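Local coordinates for bifunctional protein FolD (Thermus thermophilus, PDB 6V6Y), which probably oxidises 5,10-methylenetetrahydrofolate with NADP(+) and then hydrolyses the methenyl product to 10-formyltetrahydrofolate, two successive steps of one-carbon metabolism, at residues E13-E18 and V262-G267; P30-I35 and Y59-E64; K132-C137 and L270-L275. All coordinates share one frame; numbering follows the deposited sequence.

Contact 1: residues E13-E18 and V262-G267; sequences EAVYEE and VAMLMG
The Tyr16 ring meets Met266 at its edge, near the ring plane, with CE1 of Tyr16 4.0 Å from CG of Met266. Ala263 approaches the same ring, its CB lying 3.8 Å from CZ of Tyr16. At the far end of the ring the phenol oxygen reaches Val262 of the facing helix, Tyr16 OH lying 3.5 Å from Val262 CG1. It is equally near the amide of Ala263, but the angle there is too poor for a hydrogen bond.

Beside Tyr16 in the sequence, Val15 divides its work between its two methyls. With CG1 anti to the backbone N (chi1 176°), that branch goes to Ala263, 3.8 Å from the carbonyl O of Ala263, while CG2 touches SD of Met264 at 4.0 Å. The Met264 side chain leaves its helix pointing away and is bent at chi2 and chi3, which returns the sulfur to cross Val15 at roughly a right angle. Arg53 of helix 41-57 touches both Tyr16 and Met266.

Over these segments the two axes run nearly parallel, 9.3 Å apart at closest approach, with a crossing angle of 18°. The arrangement is a buried, apolar pairing of parallel helices centred on a small alanine, joining helix 8-24 of the catalytic domain to helix 257-276 of the Rossmann-type NAD(P)-binding domain.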
loop_
_atom_site.group_PDB
_atom_site.type_symbol
_atom_site.label_atom_id
_atom_site.label_comp_id
_atom_site.label_asym_id
_atom_site.label_seq_id
_atom_site.Cartn_x
_atom_site.Cartn_y
_atom_site.Cartn_z
ATOM N N GLU A 13 -10.289 -25.669 6.346
ATOM C CA GLU A 13 -10.336 -27.019 5.785
ATOM C C GLU A 13 -10.534 -26.973 4.277
ATOM O O GLU A 13 -9.933 -27.763 3.545
ATOM C CB GLU A 13 -11.449 -27.844 6.446
ATOM C CG GLU A 13 -11.313 -29.335 6.264
ATOM C CD GLU A 13 -9.965 -29.849 6.760
ATOM O OE1 GLU A 13 -9.340 -30.675 6.054
ATOM O OE2 GLU A 13 -9.517 -29.414 7.851
ATOM N N ALA A 14 -11.358 -26.045 3.785
ATOM C CA ALA A 14 -11.477 -25.907 2.335
ATOM C C ALA A 14 -10.135 -25.541 1.697
ATOM O O ALA A 14 -9.818 -26.015 0.596
ATOM C CB ALA A 14 -12.553 -24.883 1.977
ATOM N N VAL A 15 -9.317 -24.723 2.372
ATOM C CA VAL A 15 -7.983 -24.424 1.833
ATOM C C VAL A 15 -7.110 -25.674 1.839
ATOM O O VAL A 15 -6.380 -25.945 0.878
ATOM C CB VAL A 15 -7.295 -23.284 2.610
ATOM C CG1 VAL A 15 -5.846 -23.071 2.070
ATOM C CG2 VAL A 15 -8.098 -21.990 2.548
ATOM N N TYR A 16 -7.150 -26.439 2.937
ATOM C CA TYR A 16 -6.303 -27.620 3.069
ATOM C C TYR A 16 -6.687 -28.686 2.056
ATOM O O TYR A 16 -5.815 -29.372 1.512
ATOM C CB TYR A 16 -6.403 -28.173 4.487
ATOM C CG TYR A 16 -5.723 -27.308 5.526
ATOM C CD1 TYR A 16 -4.533 -26.636 5.241
ATOM C CD2 TYR A 16 -6.276 -27.152 6.791
ATOM C CE1 TYR A 16 -3.917 -25.840 6.198
ATOM C CE2 TYR A 16 -5.665 -26.366 7.749
ATOM C CZ TYR A 16 -4.488 -25.718 7.447
ATOM O OH TYR A 16 -3.893 -24.947 8.412
ATOM N N GLU A 17 -7.988 -28.846 1.805
ATOM C CA GLU A 17 -8.459 -29.742 0.756
ATOM C C GLU A 17 -7.908 -29.325 -0.604
ATOM O O GLU A 17 -7.436 -30.168 -1.379
ATOM C CB GLU A 17 -9.988 -29.753 0.753
ATOM C CG GLU A 17 -10.657 -31.124 0.705
ATOM C CD GLU A 17 -10.005 -32.166 1.604
ATOM O OE1 GLU A 17 -9.887 -31.921 2.828
ATOM O OE2 GLU A 17 -9.622 -33.233 1.075
ATOM N N GLU A 18 -7.945 -28.019 -0.908
ATOM C CA GLU A 18 -7.343 -27.523 -2.148
ATOM C C GLU A 18 -5.857 -27.850 -2.224
ATOM O O GLU A 18 -5.342 -28.204 -3.296
ATOM C CB GLU A 18 -7.550 -26.013 -2.284
ATOM C CG GLU A 18 -8.903 -25.647 -2.892
ATOM C CD GLU A 18 -9.361 -24.223 -2.600
ATOM O OE1 GLU A 18 -10.589 -24.021 -2.466
ATOM O OE2 GLU A 18 -8.504 -23.312 -2.515
ATOM N N VAL A 262 -2.924 -19.743 9.541
ATOM C CA VAL A 262 -2.063 -20.907 9.321
ATOM C C VAL A 262 -2.294 -21.474 7.926
ATOM O O VAL A 262 -1.343 -21.771 7.189
ATOM C CB VAL A 262 -2.299 -21.974 10.409
ATOM C CG1 VAL A 262 -1.392 -23.180 10.167
ATOM C CG2 VAL A 262 -2.058 -21.391 11.807
ATOM N N ALA A 263 -3.566 -21.610 7.537
ATOM C CA ALA A 263 -3.900 -22.209 6.247
ATOM C C ALA A 263 -3.270 -21.443 5.088
ATOM O O ALA A 263 -2.769 -22.048 4.131
ATOM C CB ALA A 263 -5.422 -22.272 6.080
ATOM N N MET A 264 -3.304 -20.109 5.140
ATOM C CA MET A 264 -2.778 -19.350 4.015
ATOM C C MET A 264 -1.259 -19.319 4.007
ATOM O O MET A 264 -0.666 -19.109 2.944
ATOM C CB MET A 264 -3.342 -17.921 4.011
ATOM C CG MET A 264 -4.854 -17.858 4.144
ATOM S SD MET A 264 -5.737 -18.730 2.848
ATOM C CE MET A 264 -5.137 -17.917 1.410
ATOM N N LEU A 265 -0.615 -19.523 5.161
ATOM C CA LEU A 265 0.826 -19.742 5.151
ATOM C C LEU A 265 1.174 -21.045 4.429
ATOM O O LEU A 265 2.124 -21.091 3.636
ATOM C CB LEU A 265 1.365 -19.749 6.583
ATOM C CG LEU A 265 2.804 -20.249 6.730
ATOM C CD1 LEU A 265 3.793 -19.327 5.999
ATOM C CD2 LEU A 265 3.164 -20.403 8.200
ATOM N N MET A 266 0.408 -22.111 4.674
ATOM C CA MET A 266 0.632 -23.342 3.919
ATOM C C MET A 266 0.392 -23.097 2.435
ATOM O O MET A 266 1.143 -23.592 1.583
ATOM C CB MET A 266 -0.270 -24.472 4.441
ATOM C CG MET A 266 -0.032 -24.783 5.906
ATOM S SD MET A 266 1.712 -25.072 6.104
ATOM C CE MET A 266 1.984 -24.398 7.718
ATOM N N GLY A 267 -0.635 -22.301 2.112
ATOM C CA GLY A 267 -0.904 -21.989 0.718
ATOM C C GLY A 267 0.172 -21.118 0.096
ATOM O O GLY A 267 0.492 -21.257 -1.089
#

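Contact 2: residues P30-I35 and Y59-E64; sequences PSLRVI and YRSQVE
Arg33 and Glu64 form the salt bridge of this strand pair, NH1 of Arg33 standing 3.0 Å from OE1 of Glu64. The carboxylate oxygen is met nearly end-on, yet it sits 23° out of the guanidinium plane, and an N-H...O angle of 137° makes the bond a bent one. Arg33 gets there by a turn at chi2 (-58°), whereas Glu64 is extended beyond CG. The same OE1 also pairs with Arg78 of helix 72-84, and OE2 is taken by the hydroxyl of Tyr66.

The backbones form a regular parallel ladder of five bonds. Arg60 N and Leu32 N bond to Pro30 O and Arg60 O, Gln62 N and Val34 N to Leu32 O and Gln62 O, and Glu64 N closes the series on Val34 O at 2.7 Å. Close CA-H...O contacts accompany them, as from Ser31 CA to Arg60 O at 3.1 Å.

Outside the ladder, flat groups are covered by aliphatic carbon. CG of Gln62 lies over one face of the Arg33 guanidinium, and the two side chains run side by side. CB of Ser31 comes over a face of the Arg60 guanidinium, 3.5 Å from Arg60 NE. At the strand entrance Pro30 makes a CH-pi contact, its CG 4.0 Å from the centroid of the Tyr59 ring; the Tyr59 hydroxyl has Met266 O as its probable partner. On the sheet face bearing Leu32 and Val34, Ser61 OG bonds to Asp51 of helix 41-57.

These are the strands of a beta-alpha-beta unit through helix 41-57. With one acidic oxygen shared by two arginines, Glu64 is probably held as a carboxylate, its charge tying the edge strand both to its neighbour and to helix 72-84.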
loop_
_atom_site.group_PDB
_atom_site.type_symbol
_atom_site.label_atom_id
_atom_site.label_comp_id
_atom_site.label_asym_id
_atom_site.label_seq_id
_atom_site.Cartn_x
_atom_site.Cartn_y
_atom_site.Cartn_z
ATOM N N PRO A 30 6.608 -29.355 -1.150
ATOM C CA PRO A 30 7.156 -28.058 -0.732
ATOM C C PRO A 30 7.923 -28.188 0.570
ATOM O O PRO A 30 7.648 -29.060 1.405
ATOM C CB PRO A 30 5.915 -27.167 -0.563
ATOM C CG PRO A 30 4.769 -27.934 -1.153
ATOM C CD PRO A 30 5.141 -29.387 -1.054
ATOM N N SER A 31 8.896 -27.297 0.738
ATOM C CA SER A 31 9.812 -27.341 1.868
ATOM C C SER A 31 9.809 -25.981 2.557
ATOM O O SER A 31 10.121 -24.963 1.928
ATOM C CB SER A 31 11.221 -27.723 1.399
ATOM O OG SER A 31 12.173 -27.594 2.441
ATOM N N LEU A 32 9.491 -25.970 3.847
ATOM C CA LEU A 32 9.372 -24.744 4.630
ATOM C C LEU A 32 10.450 -24.709 5.708
ATOM O O LEU A 32 10.640 -25.689 6.436
ATOM C CB LEU A 32 7.976 -24.648 5.267
ATOM C CG LEU A 32 7.691 -23.554 6.307
ATOM C CD1 LEU A 32 7.641 -22.154 5.677
ATOM C CD2 LEU A 32 6.384 -23.863 7.046
ATOM N N ARG A 33 11.160 -23.587 5.806
ATOM C CA ARG A 33 12.089 -23.355 6.902
ATOM C C ARG A 33 11.566 -22.227 7.775
ATOM O O ARG A 33 11.306 -21.127 7.283
ATOM C CB ARG A 33 13.479 -22.980 6.398
ATOM C CG ARG A 33 14.249 -24.100 5.834
ATOM C CD ARG A 33 14.437 -25.237 6.816
ATOM N NE ARG A 33 14.797 -26.414 6.047
ATOM C CZ ARG A 33 16.046 -26.702 5.697
ATOM N NH1 ARG A 33 17.037 -25.905 6.093
ATOM N NH2 ARG A 33 16.302 -27.789 4.972
ATOM N N VAL A 34 11.458 -22.489 9.068
ATOM C CA VAL A 34 11.021 -21.501 10.034
ATOM C C VAL A 34 12.169 -21.248 10.993
ATOM O O VAL A 34 12.678 -22.186 11.622
ATOM C CB VAL A 34 9.763 -21.962 10.779
ATOM C CG1 VAL A 34 9.343 -20.900 11.781
ATOM C CG2 VAL A 34 8.660 -22.243 9.775
ATOM N N ILE A 35 12.570 -19.982 11.108
ATOM C CA ILE A 35 13.671 -19.552 11.961
ATOM C C ILE A 35 13.094 -18.874 13.193
ATOM O O ILE A 35 12.236 -17.989 13.074
ATOM C CB ILE A 35 14.611 -18.587 11.216
ATOM C CG1 ILE A 35 15.299 -19.287 10.041
ATOM C CG2 ILE A 35 15.628 -17.997 12.174
ATOM C CD1 ILE A 35 16.091 -18.327 9.146
ATOM N N TYR A 59 4.402 -31.529 3.950
ATOM C CA TYR A 59 5.532 -30.686 3.597
ATOM C C TYR A 59 6.795 -31.187 4.286
ATOM O O TYR A 59 6.746 -31.821 5.345
ATOM C CB TYR A 59 5.289 -29.234 4.025
ATOM C CG TYR A 59 4.258 -28.445 3.242
ATOM C CD1 TYR A 59 3.467 -29.040 2.267
ATOM C CD2 TYR A 59 4.067 -27.084 3.503
ATOM C CE1 TYR A 59 2.518 -28.306 1.566
ATOM C CE2 TYR A 59 3.128 -26.341 2.807
ATOM C CZ TYR A 59 2.352 -26.952 1.845
ATOM O OH TYR A 59 1.422 -26.203 1.160
ATOM N N ARG A 60 7.940 -30.878 3.688
ATOM C CA ARG A 60 9.191 -30.884 4.435
ATOM C C ARG A 60 9.207 -29.604 5.269
ATOM O O ARG A 60 9.223 -28.498 4.718
ATOM C CB ARG A 60 10.392 -30.966 3.494
ATOM C CG ARG A 60 10.303 -32.064 2.400
ATOM C CD ARG A 60 11.529 -32.067 1.432
ATOM N NE ARG A 60 11.402 -31.089 0.331
ATOM C CZ ARG A 60 12.397 -30.716 -0.489
ATOM N NH1 ARG A 60 13.614 -31.232 -0.345
ATOM N NH2 ARG A 60 12.186 -29.811 -1.449
ATOM N N SER A 61 9.156 -29.734 6.590
ATOM C CA SER A 61 9.105 -28.569 7.457
ATOM C C SER A 61 10.149 -28.688 8.551
ATOM O O SER A 61 10.236 -29.709 9.236
ATOM C CB SER A 61 7.719 -28.386 8.083
ATOM O OG SER A 61 7.751 -27.360 9.072
ATOM N N GLN A 62 10.889 -27.615 8.767
ATOM C CA GLN A 62 12.011 -27.687 9.676
ATOM C C GLN A 62 12.087 -26.365 10.424
ATOM O O GLN A 62 12.065 -25.299 9.803
ATOM C CB GLN A 62 13.278 -27.997 8.856
ATOM C CG GLN A 62 14.357 -28.789 9.548
ATOM C CD GLN A 62 13.825 -29.954 10.374
ATOM O OE1 GLN A 62 13.942 -29.924 11.598
ATOM N NE2 GLN A 62 13.308 -31.005 9.721
ATOM N N VAL A 63 12.145 -26.427 11.753
ATOM C CA VAL A 63 12.316 -25.239 12.589
ATOM C C VAL A 63 13.790 -25.138 12.964
ATOM O O VAL A 63 14.368 -26.092 13.500
ATOM C CB VAL A 63 11.434 -25.300 13.849
ATOM C CG1 VAL A 63 11.644 -24.051 14.713
ATOM C CG2 VAL A 63 9.967 -25.450 13.474
ATOM N N GLU A 64 14.411 -24.000 12.672
ATOM C CA GLU A 64 15.794 -23.748 13.072
ATOM C C GLU A 64 15.760 -22.777 14.239
ATOM O O GLU A 64 15.446 -21.597 14.062
ATOM C CB GLU A 64 16.634 -23.190 11.927
ATOM C CG GLU A 64 16.479 -23.937 10.643
ATOM C CD GLU A 64 17.521 -23.551 9.615
ATOM O OE1 GLU A 64 17.564 -24.215 8.552
ATOM O OE2 GLU A 64 18.292 -22.585 9.863
#

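Contact 3: residues K132-C137 and L270-L275; sequences KGLFPC and LEAALL
Leu134 sets its two methyls against neighbouring residues of helix 257-276. CD1 meets CB of Ala272 at 3.7 Å, and CD2 comes 3.8 Å from CB of Glu271, the side chains of Leu134 and Glu271 lying at a slant to each other. With CG set anti to the carbonyl carbon (chi1 -61°), the fork of Leu134 spans both. From the following turn Leu275 brings CD2 to 4.4 Å from CG of Leu134, and its other methyl, CD1, lies 4.3 Å from CE of Lys132. The lysine thus touches the leucine through CE, near the end of its chain, and its ammonium stays apart from the acid: NZ of Lys132 is 6.0 Å from OE2 of Glu271, too far for a salt bridge.

The loop before helix 137-148 is held by polar bonds at other points, Leu134 N to Asn123 of helix 121-129, and Phe135 O to Asn268 of helix 257-276.

Between these two segments the contact is therefore apolar: a buried leucine and alanine form its inner part, and the more exposed Lys132, Glu271 and Leu275 lie round it. Opposite charges across the border could add at most a weak, long-range attraction.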
loop_
_atom_site.group_PDB
_atom_site.type_symbol
_atom_site.label_atom_id
_atom_site.label_comp_id
_atom_site.label_asym_id
_atom_site.label_seq_id
_atom_site.Cartn_x
_atom_site.Cartn_y
_atom_site.Cartn_z
ATOM N N LYS A 132 1.300 -9.739 -9.270
ATOM C CA LYS A 132 1.348 -11.042 -8.620
ATOM C C LYS A 132 2.470 -11.071 -7.584
ATOM O O LYS A 132 3.510 -10.420 -7.752
ATOM C CB LYS A 132 1.540 -12.143 -9.672
ATOM C CG LYS A 132 3.005 -12.420 -10.044
ATOM C CD LYS A 132 3.181 -13.632 -10.987
ATOM C CE LYS A 132 2.710 -14.948 -10.362
ATOM N NZ LYS A 132 2.200 -15.915 -11.397
ATOM N N GLY A 133 2.255 -11.818 -6.506
ATOM C CA GLY A 133 3.286 -11.956 -5.492
ATOM C C GLY A 133 2.827 -12.847 -4.355
ATOM O O GLY A 133 1.769 -13.477 -4.417
ATOM N N LEU A 134 3.643 -12.884 -3.302
ATOM C CA LEU A 134 3.299 -13.562 -2.062
ATOM C C LEU A 134 2.911 -12.508 -1.028
ATOM O O LEU A 134 3.735 -11.663 -0.659
ATOM C CB LEU A 134 4.479 -14.410 -1.579
ATOM C CG LEU A 134 4.986 -15.539 -2.499
ATOM C CD1 LEU A 134 6.337 -16.080 -2.045
ATOM C CD2 LEU A 134 3.977 -16.654 -2.543
ATOM N N PHE A 135 1.668 -12.559 -0.562
ATOM C CA PHE A 135 1.046 -11.545 0.285
ATOM C C PHE A 135 0.867 -12.042 1.717
ATOM O O PHE A 135 0.861 -13.257 1.965
ATOM C CB PHE A 135 -0.313 -11.163 -0.306
ATOM C CG PHE A 135 -0.229 -10.728 -1.731
ATOM C CD1 PHE A 135 0.862 -9.988 -2.176
ATOM C CD2 PHE A 135 -1.224 -11.055 -2.631
ATOM C CE1 PHE A 135 0.957 -9.599 -3.492
ATOM C CE2 PHE A 135 -1.145 -10.645 -3.955
ATOM C CZ PHE A 135 -0.055 -9.921 -4.390
ATOM N N PRO A 136 0.730 -11.132 2.692
ATOM C CA PRO A 136 0.735 -11.559 4.102
ATOM C C PRO A 136 -0.443 -12.471 4.451
ATOM O O PRO A 136 -1.531 -12.393 3.871
ATOM C CB PRO A 136 0.682 -10.232 4.868
ATOM C CG PRO A 136 1.346 -9.218 3.877
ATOM C CD PRO A 136 0.750 -9.654 2.568
ATOM N N CYS A 137 -0.203 -13.363 5.413
ATOM C CA CYS A 137 -1.074 -14.524 5.592
ATOM C C CYS A 137 -2.367 -14.175 6.312
ATOM O O CYS A 137 -3.425 -14.705 5.967
ATOM C CB CYS A 137 -0.353 -15.622 6.369
ATOM S SG CYS A 137 1.077 -16.264 5.541
ATOM N N LEU A 270 3.230 -23.558 -0.817
ATOM C CA LEU A 270 3.005 -24.122 -2.143
ATOM C C LEU A 270 3.288 -23.097 -3.236
ATOM O O LEU A 270 4.035 -23.370 -4.183
ATOM C CB LEU A 270 1.566 -24.627 -2.244
ATOM C CG LEU A 270 1.135 -25.332 -3.534
ATOM C CD1 LEU A 270 2.248 -26.231 -4.101
ATOM C CD2 LEU A 270 -0.157 -26.133 -3.301
ATOM N N GLU A 271 2.705 -21.903 -3.115
ATOM C CA GLU A 271 2.819 -20.917 -4.182
ATOM C C GLU A 271 4.271 -20.548 -4.432
ATOM O O GLU A 271 4.713 -20.478 -5.583
ATOM C CB GLU A 271 2.002 -19.672 -3.836
ATOM C CG GLU A 271 0.529 -19.812 -4.148
ATOM C CD GLU A 271 0.262 -19.701 -5.627
ATOM O OE1 GLU A 271 -0.689 -20.363 -6.107
ATOM O OE2 GLU A 271 1.015 -18.953 -6.306
ATOM N N ALA A 272 5.026 -20.296 -3.357
ATOM C CA ALA A 272 6.443 -19.973 -3.491
ATOM C C ALA A 272 7.184 -21.076 -4.233
ATOM O O ALA A 272 8.025 -20.794 -5.093
ATOM C CB ALA A 272 7.066 -19.744 -2.111
ATOM N N ALA A 273 6.873 -22.338 -3.916
ATOM C CA ALA A 273 7.506 -23.466 -4.596
ATOM C C ALA A 273 7.244 -23.429 -6.099
ATOM O O ALA A 273 8.173 -23.558 -6.906
ATOM C CB ALA A 273 7.006 -24.784 -3.998
ATOM N N LEU A 274 5.977 -23.249 -6.494
ATOM C CA LEU A 274 5.618 -23.280 -7.910
ATOM C C LEU A 274 6.109 -22.040 -8.652
ATOM O O LEU A 274 6.335 -22.097 -9.866
ATOM C CB LEU A 274 4.102 -23.435 -8.054
ATOM C CG LEU A 274 3.461 -24.578 -7.258
ATOM C CD1 LEU A 274 1.977 -24.747 -7.565
ATOM C CD2 LEU A 274 4.191 -25.867 -7.528
ATOM N N LEU A 275 6.291 -20.918 -7.951
ATOM C CA LEU A 275 6.799 -19.713 -8.604
ATOM C C LEU A 275 8.255 -19.881 -9.035
ATOM O O LEU A 275 8.663 -19.344 -10.073
ATOM C CB LEU A 275 6.644 -18.504 -7.678
ATOM C CG LEU A 275 5.451 -17.572 -7.933
ATOM C CD1 LEU A 275 4.153 -18.361 -8.161
ATOM C CD2 LEU A 275 5.287 -16.573 -6.790
#

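Helix 257-276 is the common thread: contacts 1 and 3 lie on successive parts of it, with centres 13 Å apart, and along the chain their segments alternate. They meet where SG of Cys137 packs 3.5 Å from CA of Leu265. Contact 2 does not use the helix, yet its strand entrance rests against it: Tyr59 OH lies 2.7 Å from Met266 O, a probable hydrogen bond to contact 1, while Leu270 of contact 3 packs against both Tyr59 and Pro30. The bound NADP lies about 7 Å from the Val262 side chain in contact 1 and about 14 Å from that of Val34 in contact 2.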